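Local structure of elongation factor G (Thermus thermophilus, 2DY1) at residues G494-I499 against K534-N539; G21-T26 against G45-D50. The protein probably acts as a GTP-hydrolysing elongation factor in protein synthesis, and is captured here with GTP and a magnesium ion bound. All coordinates share one frame; numbering follows the deposited sequence.

Interaction 1: residues G494-I499 against K534-N539; sequences GFEWRI and KAIVYN
On the sheet face they share, torsions bring the ends of Glu496 and Lys534 together: the glutamate sends CG opposite its carbonyl carbon (chi1 -81°) and continues extended, while the lysine runs straight to CD and then bends at chi3 (-62°). That bend leaves Lys534 NZ 3.5 Å from Glu496 OE2, a salt bridge weak as a hydrogen bond. Its partner oxygen, OE1, rests against Ile536 CG1 and stands over the guanidinium face of Arg498, 3.1 Å from NH2; no N-H points at it, so this link rests on charge. Arg498 NH1 instead donates to Trp497 O at 3.0 Å, with the oxygen in the guanidinium plane but the donor well above the carbonyl plane. With an alanine at Glu496, Lys534 and Arg498 are likely to lose the carboxylate between them, and the flank of Ile536 its cover.

Beneath this network the backbones pair in parallel, their axes 14° apart. Ala535 N donates to Gly494 O and Val537 N to Glu496 O; in return Glu496 N donates to Ala535 O at 2.7 Å and Arg498 N to Val537 O at 2.8 Å. Beyond this last bond, a water donates to both Arg498 O and Tyr538 O. On the other face Val537 is wedged among apolar groups: its CG2 meets Phe495 CE1 at 3.7 Å and its CG1 meets Trp497 CZ3 at 3.9 Å, with Ile499 CD1 also against CG1. Helix 509-520 covers this face, touching Phe495 through Ile516 and Trp497 through Ile512, and completes a beta-alpha-beta unit of domain IV of elongation factor G, whose strand 494-497 forms the sheet edge, while strand 533-541 pairs antiparallel with strand 477-489 on its other flank.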
loop_
_atom_site.group_PDB
_atom_site.type_symbol
_atom_site.label_atom_id
_atom_site.label_comp_id
_atom_site.label_asym_id
_atom_site.label_seq_id
_atom_site.Cartn_x
_atom_site.Cartn_y
_atom_site.Cartn_z
ATOM N N GLY A 494 -3.899 -32.294 20.943
ATOM C CA GLY A 494 -3.171 -32.733 22.109
ATOM C C GLY A 494 -2.723 -34.164 21.884
ATOM O O GLY A 494 -3.445 -34.946 21.278
ATOM N N PHE A 495 -1.521 -34.488 22.341
ATOM C CA PHE A 495 -1.002 -35.846 22.234
ATOM C C PHE A 495 -0.689 -36.285 23.656
ATOM O O PHE A 495 0.007 -35.579 24.393
ATOM C CB PHE A 495 0.283 -35.893 21.407
ATOM C CG PHE A 495 0.903 -37.257 21.340
ATOM C CD1 PHE A 495 0.444 -38.196 20.426
ATOM C CD2 PHE A 495 1.924 -37.612 22.220
ATOM C CE1 PHE A 495 0.998 -39.480 20.392
ATOM C CE2 PHE A 495 2.478 -38.890 22.191
ATOM C CZ PHE A 495 2.011 -39.822 21.272
ATOM N N GLU A 496 -1.214 -37.444 24.043
ATOM C CA GLU A 496 -0.981 -37.979 25.381
ATOM C C GLU A 496 -0.307 -39.336 25.343
ATOM O O GLU A 496 -0.810 -40.255 24.711
ATOM C CB GLU A 496 -2.306 -38.147 26.142
ATOM C CG GLU A 496 -2.855 -36.897 26.787
ATOM C CD GLU A 496 -4.176 -37.166 27.488
ATOM O OE1 GLU A 496 -4.380 -38.309 27.966
ATOM O OE2 GLU A 496 -4.999 -36.236 27.566
ATOM N N TRP A 497 0.830 -39.462 26.012
ATOM C CA TRP A 497 1.505 -40.748 26.106
ATOM C C TRP A 497 0.960 -41.398 27.375
ATOM O O TRP A 497 1.193 -40.908 28.487
ATOM C CB TRP A 497 2.997 -40.544 26.260
ATOM C CG TRP A 497 3.817 -41.776 26.246
ATOM C CD1 TRP A 497 4.565 -42.270 27.275
ATOM C CD2 TRP A 497 4.111 -42.590 25.108
ATOM N NE1 TRP A 497 5.320 -43.332 26.848
ATOM C CE2 TRP A 497 5.061 -43.551 25.518
ATOM C CE3 TRP A 497 3.667 -42.596 23.776
ATOM C CZ2 TRP A 497 5.585 -44.508 24.642
ATOM C CZ3 TRP A 497 4.185 -43.546 22.903
ATOM C CH2 TRP A 497 5.138 -44.488 23.340
ATOM N N ARG A 498 0.221 -42.490 27.219
ATOM C CA ARG A 498 -0.332 -43.190 28.374
ATOM C C ARG A 498 0.110 -44.645 28.369
ATOM O O ARG A 498 -0.578 -45.520 28.875
ATOM C CB ARG A 498 -1.865 -43.093 28.376
ATOM C CG ARG A 498 -2.385 -41.674 28.623
ATOM C CD ARG A 498 -2.090 -41.224 30.058
ATOM N NE ARG A 498 -2.588 -39.878 30.320
ATOM C CZ ARG A 498 -1.932 -38.753 30.038
ATOM N NH1 ARG A 498 -0.721 -38.783 29.473
ATOM N NH2 ARG A 498 -2.491 -37.586 30.330
ATOM N N ILE A 499 1.284 -44.893 27.793
ATOM C CA ILE A 499 1.832 -46.237 27.749
ATOM C C ILE A 499 2.265 -46.633 29.150
ATOM O O ILE A 499 2.872 -45.827 29.860
ATOM C CB ILE A 499 3.047 -46.286 26.774
ATOM C CG1 ILE A 499 2.540 -46.273 25.325
ATOM C CG2 ILE A 499 3.905 -47.538 27.021
ATOM C CD1 ILE A 499 1.723 -47.493 24.937
ATOM N N LYS A 534 -7.783 -35.054 20.458
ATOM C CA LYS A 534 -6.745 -35.408 21.405
ATOM C C LYS A 534 -6.412 -36.837 21.006
ATOM O O LYS A 534 -7.318 -37.646 20.785
ATOM C CB LYS A 534 -7.277 -35.368 22.841
ATOM C CG LYS A 534 -6.232 -35.733 23.889
ATOM C CD LYS A 534 -6.817 -35.706 25.302
ATOM C CE LYS A 534 -7.316 -34.318 25.683
ATOM N NZ LYS A 534 -7.823 -34.270 27.085
ATOM N N ALA A 535 -5.120 -37.125 20.866
ATOM C CA ALA A 535 -4.659 -38.453 20.498
ATOM C C ALA A 535 -3.982 -39.054 21.728
ATOM O O ALA A 535 -3.012 -38.501 22.251
ATOM C CB ALA A 535 -3.664 -38.368 19.333
ATOM N N ILE A 536 -4.501 -40.190 22.175
ATOM C CA ILE A 536 -3.981 -40.889 23.340
ATOM C C ILE A 536 -3.421 -42.254 22.925
ATOM O O ILE A 536 -4.153 -43.092 22.384
ATOM C CB ILE A 536 -5.113 -41.104 24.375
ATOM C CG1 ILE A 536 -5.725 -39.751 24.768
ATOM C CG2 ILE A 536 -4.559 -41.807 25.606
ATOM C CD1 ILE A 536 -6.948 -39.869 25.677
ATOM N N VAL A 537 -2.123 -42.468 23.156
ATOM C CA VAL A 537 -1.502 -43.757 22.840
ATOM C C VAL A 537 -1.485 -44.472 24.182
ATOM O O VAL A 537 -0.783 -44.060 25.115
ATOM C CB VAL A 537 -0.095 -43.562 22.260
ATOM C CG1 VAL A 537 0.626 -44.934 22.123
ATOM C CG2 VAL A 537 -0.224 -42.894 20.894
ATOM N N TYR A 538 -2.270 -45.544 24.272
ATOM C CA TYR A 538 -2.460 -46.226 25.543
ATOM C C TYR A 538 -2.025 -47.666 25.683
ATOM O O TYR A 538 -2.091 -48.223 26.775
ATOM C CB TYR A 538 -3.930 -46.119 25.934
ATOM C CG TYR A 538 -4.889 -46.854 25.016
ATOM C CD1 TYR A 538 -5.390 -46.258 23.848
ATOM C CD2 TYR A 538 -5.304 -48.150 25.321
ATOM C CE1 TYR A 538 -6.279 -46.950 23.025
ATOM C CE2 TYR A 538 -6.184 -48.842 24.508
ATOM C CZ TYR A 538 -6.670 -48.239 23.362
ATOM O OH TYR A 538 -7.544 -48.933 22.563
ATOM N N ASN A 539 -1.607 -48.286 24.586
ATOM C CA ASN A 539 -1.154 -49.666 24.656
ATOM C C ASN A 539 -0.396 -49.921 23.352
ATOM O O ASN A 539 -0.385 -49.073 22.449
ATOM C CB ASN A 539 -2.364 -50.612 24.801
ATOM C CG ASN A 539 -1.973 -52.037 25.200
ATOM O OD1 ASN A 539 -2.787 -52.969 25.095
ATOM N ND2 ASN A 539 -0.750 -52.208 25.673
HETATM O O HOH W 1 -2.978 -46.689 29.105
#

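Interaction 2: residues G21-T26 against G45-D50; sequences GKTTLT and GTTTTD. With MG (magnesium ion), chain B; GTP (guanosine-5'-triphosphate), chain C.
Thr23 OG1 is gripped by two partners: it binds the magnesium ion at 2.1 Å and is hydrogen-bonded to Asp80 OD2. Its chi1 of -62° sets OG1 toward the metal and the methyl CG2 anti to the backbone N, where CG2 packs 3.7 Å from Thr47 OG1, the two side chains crossing at about a right angle. Thr49 CB lies on this methyl too, and Thr49 OG1, itself bonded to Asp80, sits 4.0 Å from Thr26 CG2.

Residues 21-26 carry the end of the P-loop (Walker A), with Gly21 at the N-cap position of helix 22-32. Lys22 N and Lys22 NZ both donate to GTP O1B, NZ at 2.8 Å, and NZ also reaches O3G; Thr23 N donates to O2B. Residues 45-50, in the loop between helices 22-32 and 53-57, are probably part of switch I, as in related GTPases. From there Asp50 works in the second shell of the metal: OD2 accepts from a magnesium-bound water at 2.7 Å, which also donates to GTP O2A, while OD1 is bonded to Thr61 OG1, another magnesium ligand. Asp50 N in turn donates to Thr47 OG1 at 3.1 Å, an ST motif that ties the loop to itself.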
loop_
_atom_site.group_PDB
_atom_site.type_symbol
_atom_site.label_atom_id
_atom_site.label_comp_id
_atom_site.label_asym_id
_atom_site.label_seq_id
_atom_site.Cartn_x
_atom_site.Cartn_y
_atom_site.Cartn_z
ATOM N N GLY A 21 -5.986 15.951 -10.426
ATOM C CA GLY A 21 -5.224 16.815 -11.312
ATOM C C GLY A 21 -3.717 16.866 -11.154
ATOM O O GLY A 21 -3.085 17.771 -11.683
ATOM N N LYS A 22 -3.168 15.889 -10.442
ATOM C CA LYS A 22 -1.733 15.819 -10.171
ATOM C C LYS A 22 -0.846 15.720 -11.408
ATOM O O LYS A 22 0.077 16.518 -11.608
ATOM C CB LYS A 22 -1.453 14.625 -9.246
ATOM C CG LYS A 22 -2.151 14.717 -7.858
ATOM C CD LYS A 22 -1.869 13.483 -6.987
ATOM C CE LYS A 22 -2.360 12.167 -7.588
ATOM N NZ LYS A 22 -3.839 12.008 -7.580
ATOM N N THR A 23 -1.120 14.740 -12.256
ATOM C CA THR A 23 -0.287 14.573 -13.427
ATOM C C THR A 23 -0.441 15.728 -14.391
ATOM O O THR A 23 0.508 16.127 -15.040
ATOM C CB THR A 23 -0.611 13.232 -14.083
ATOM O OG1 THR A 23 -0.303 12.200 -13.138
ATOM C CG2 THR A 23 0.210 13.016 -15.380
ATOM N N THR A 24 -1.652 16.283 -14.474
ATOM C CA THR A 24 -1.889 17.407 -15.363
ATOM C C THR A 24 -1.111 18.650 -14.876
ATOM O O THR A 24 -0.572 19.427 -15.671
ATOM C CB THR A 24 -3.401 17.667 -15.437
ATOM O OG1 THR A 24 -4.039 16.508 -16.005
ATOM C CG2 THR A 24 -3.705 18.867 -16.324
ATOM N N LEU A 25 -1.037 18.812 -13.559
ATOM C CA LEU A 25 -0.283 19.921 -13.002
ATOM C C LEU A 25 1.211 19.693 -13.264
ATOM O O LEU A 25 1.956 20.616 -13.610
ATOM C CB LEU A 25 -0.543 20.002 -11.498
ATOM C CG LEU A 25 -0.022 21.222 -10.759
ATOM C CD1 LEU A 25 -0.609 22.506 -11.371
ATOM C CD2 LEU A 25 -0.441 21.084 -9.293
ATOM N N THR A 26 1.636 18.444 -13.099
ATOM C CA THR A 26 3.043 18.085 -13.315
ATOM C C THR A 26 3.431 18.390 -14.760
ATOM O O THR A 26 4.488 18.963 -15.029
ATOM C CB THR A 26 3.258 16.586 -12.989
ATOM O OG1 THR A 26 2.933 16.356 -11.607
ATOM C CG2 THR A 26 4.712 16.168 -13.243
ATOM N N GLY A 45 -2.435 9.947 -23.503
ATOM C CA GLY A 45 -1.292 9.111 -23.163
ATOM C C GLY A 45 0.061 9.746 -23.412
ATOM O O GLY A 45 1.078 9.041 -23.526
ATOM N N THR A 46 0.102 11.079 -23.439
ATOM C CA THR A 46 1.333 11.791 -23.744
ATOM C C THR A 46 2.031 12.507 -22.579
ATOM O O THR A 46 2.840 13.391 -22.821
ATOM C CB THR A 46 1.085 12.822 -24.836
ATOM O OG1 THR A 46 -0.111 13.540 -24.525
ATOM C CG2 THR A 46 0.861 12.123 -26.208
ATOM N N THR A 47 1.735 12.104 -21.348
ATOM C CA THR A 47 2.391 12.741 -20.205
ATOM C C THR A 47 3.696 12.039 -19.876
ATOM O O THR A 47 3.894 10.874 -20.203
ATOM C CB THR A 47 1.527 12.713 -18.923
ATOM O OG1 THR A 47 1.380 11.373 -18.438
ATOM C CG2 THR A 47 0.138 13.305 -19.201
ATOM N N THR A 48 4.573 12.779 -19.212
ATOM C CA THR A 48 5.856 12.248 -18.769
ATOM C C THR A 48 5.680 11.198 -17.674
ATOM O O THR A 48 6.343 10.159 -17.702
ATOM C CB THR A 48 6.739 13.409 -18.262
ATOM O OG1 THR A 48 7.072 14.248 -19.373
ATOM C CG2 THR A 48 8.024 12.916 -17.599
ATOM N N THR A 49 4.802 11.454 -16.693
ATOM C CA THR A 49 4.591 10.503 -15.605
ATOM C C THR A 49 3.984 9.183 -16.016
ATOM O O THR A 49 4.484 8.113 -15.696
ATOM C CB THR A 49 3.657 11.061 -14.524
ATOM O OG1 THR A 49 4.215 12.268 -14.025
ATOM C CG2 THR A 49 3.481 10.056 -13.373
ATOM N N ASP A 50 2.854 9.262 -16.698
ATOM C CA ASP A 50 2.159 8.065 -17.081
ATOM C C ASP A 50 2.683 7.485 -18.392
ATOM O O ASP A 50 2.198 7.814 -19.476
ATOM C CB ASP A 50 0.650 8.369 -17.139
ATOM C CG ASP A 50 0.056 8.716 -15.754
ATOM O OD1 ASP A 50 0.715 8.482 -14.707
ATOM O OD2 ASP A 50 -1.107 9.189 -15.696
HETATM MG MG MG B . -1.680 10.963 -12.078
HETATM P PG GTP C . -4.446 9.916 -10.632
HETATM O O1G GTP C . -5.344 8.769 -11.311
HETATM O O2G GTP C . -2.930 9.764 -11.136
HETATM O O3G GTP C . -4.548 9.934 -9.156
HETATM O O3B GTP C . -5.050 11.253 -11.298
HETATM P PB GTP C . -4.330 12.687 -11.293
HETATM O O1B GTP C . -4.509 13.303 -9.957
HETATM O O2B GTP C . -2.946 12.552 -11.809
HETATM O O3A GTP C . -5.274 13.523 -12.284
HETATM P PA GTP C . -4.994 13.705 -13.853
HETATM O O1A GTP C . -3.929 14.715 -14.038
HETATM O O2A GTP C . -4.820 12.368 -14.466
HETATM O "O5'" GTP C . -6.367 14.356 -14.379
HETATM C "C5'" GTP C . -7.525 13.525 -14.475
HETATM C "C4'" GTP C . -8.589 14.215 -15.325
HETATM O "O4'" GTP C . -8.783 15.521 -14.758
HETATM C "C3'" GTP C . -8.061 14.432 -16.746
HETATM O "O3'" GTP C . -9.158 14.401 -17.662
HETATM C "C2'" GTP C . -7.472 15.840 -16.673
HETATM O "O2'" GTP C . -7.536 16.448 -17.967
HETATM C "C1'" GTP C . -8.526 16.495 -15.782
HETATM N N9 GTP C . -8.055 17.748 -15.151
HETATM C C8 GTP C . -6.947 17.892 -14.426
HETATM N N7 GTP C . -6.910 19.117 -13.904
HETATM C C5 GTP C . -8.001 19.764 -14.303
HETATM C C6 GTP C . -8.493 21.046 -14.080
HETATM O O6 GTP C . -7.914 21.842 -13.343
HETATM N N1 GTP C . -9.700 21.414 -14.688
HETATM C C2 GTP C . -10.385 20.497 -15.495
HETATM N N2 GTP C . -11.533 20.842 -16.071
HETATM N N3 GTP C . -9.882 19.268 -15.682
HETATM C C4 GTP C . -8.728 18.895 -15.110
HETATM O O HOH W 2 -2.559 10.609 -13.944
HETATM O O HOH W 3 -0.647 11.446 -10.324
#

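In the fold
Interaction 1 and interaction 2 share no element: their centres lie about 68 Å apart, on opposite sides of the chain's centre, one in domain IV and the other in the GTP-binding domain. The pair 494-499 with 534-539 is a surface contact, joined by backbone hydrogen bonds, with charged groups on one face and apolar ones under a helix on the other. The pair 21-26 with 45-50 is buried, and its segments exchange no direct hydrogen bond; methyl packing links them directly, while Asp50 reaches the magnesium ion and GTP through a metal-bound water. Sheet pairing defines the first; the second rests on threonine methyl packing beside a site that 21-26 binds directly and 45-50 meets in the second shell.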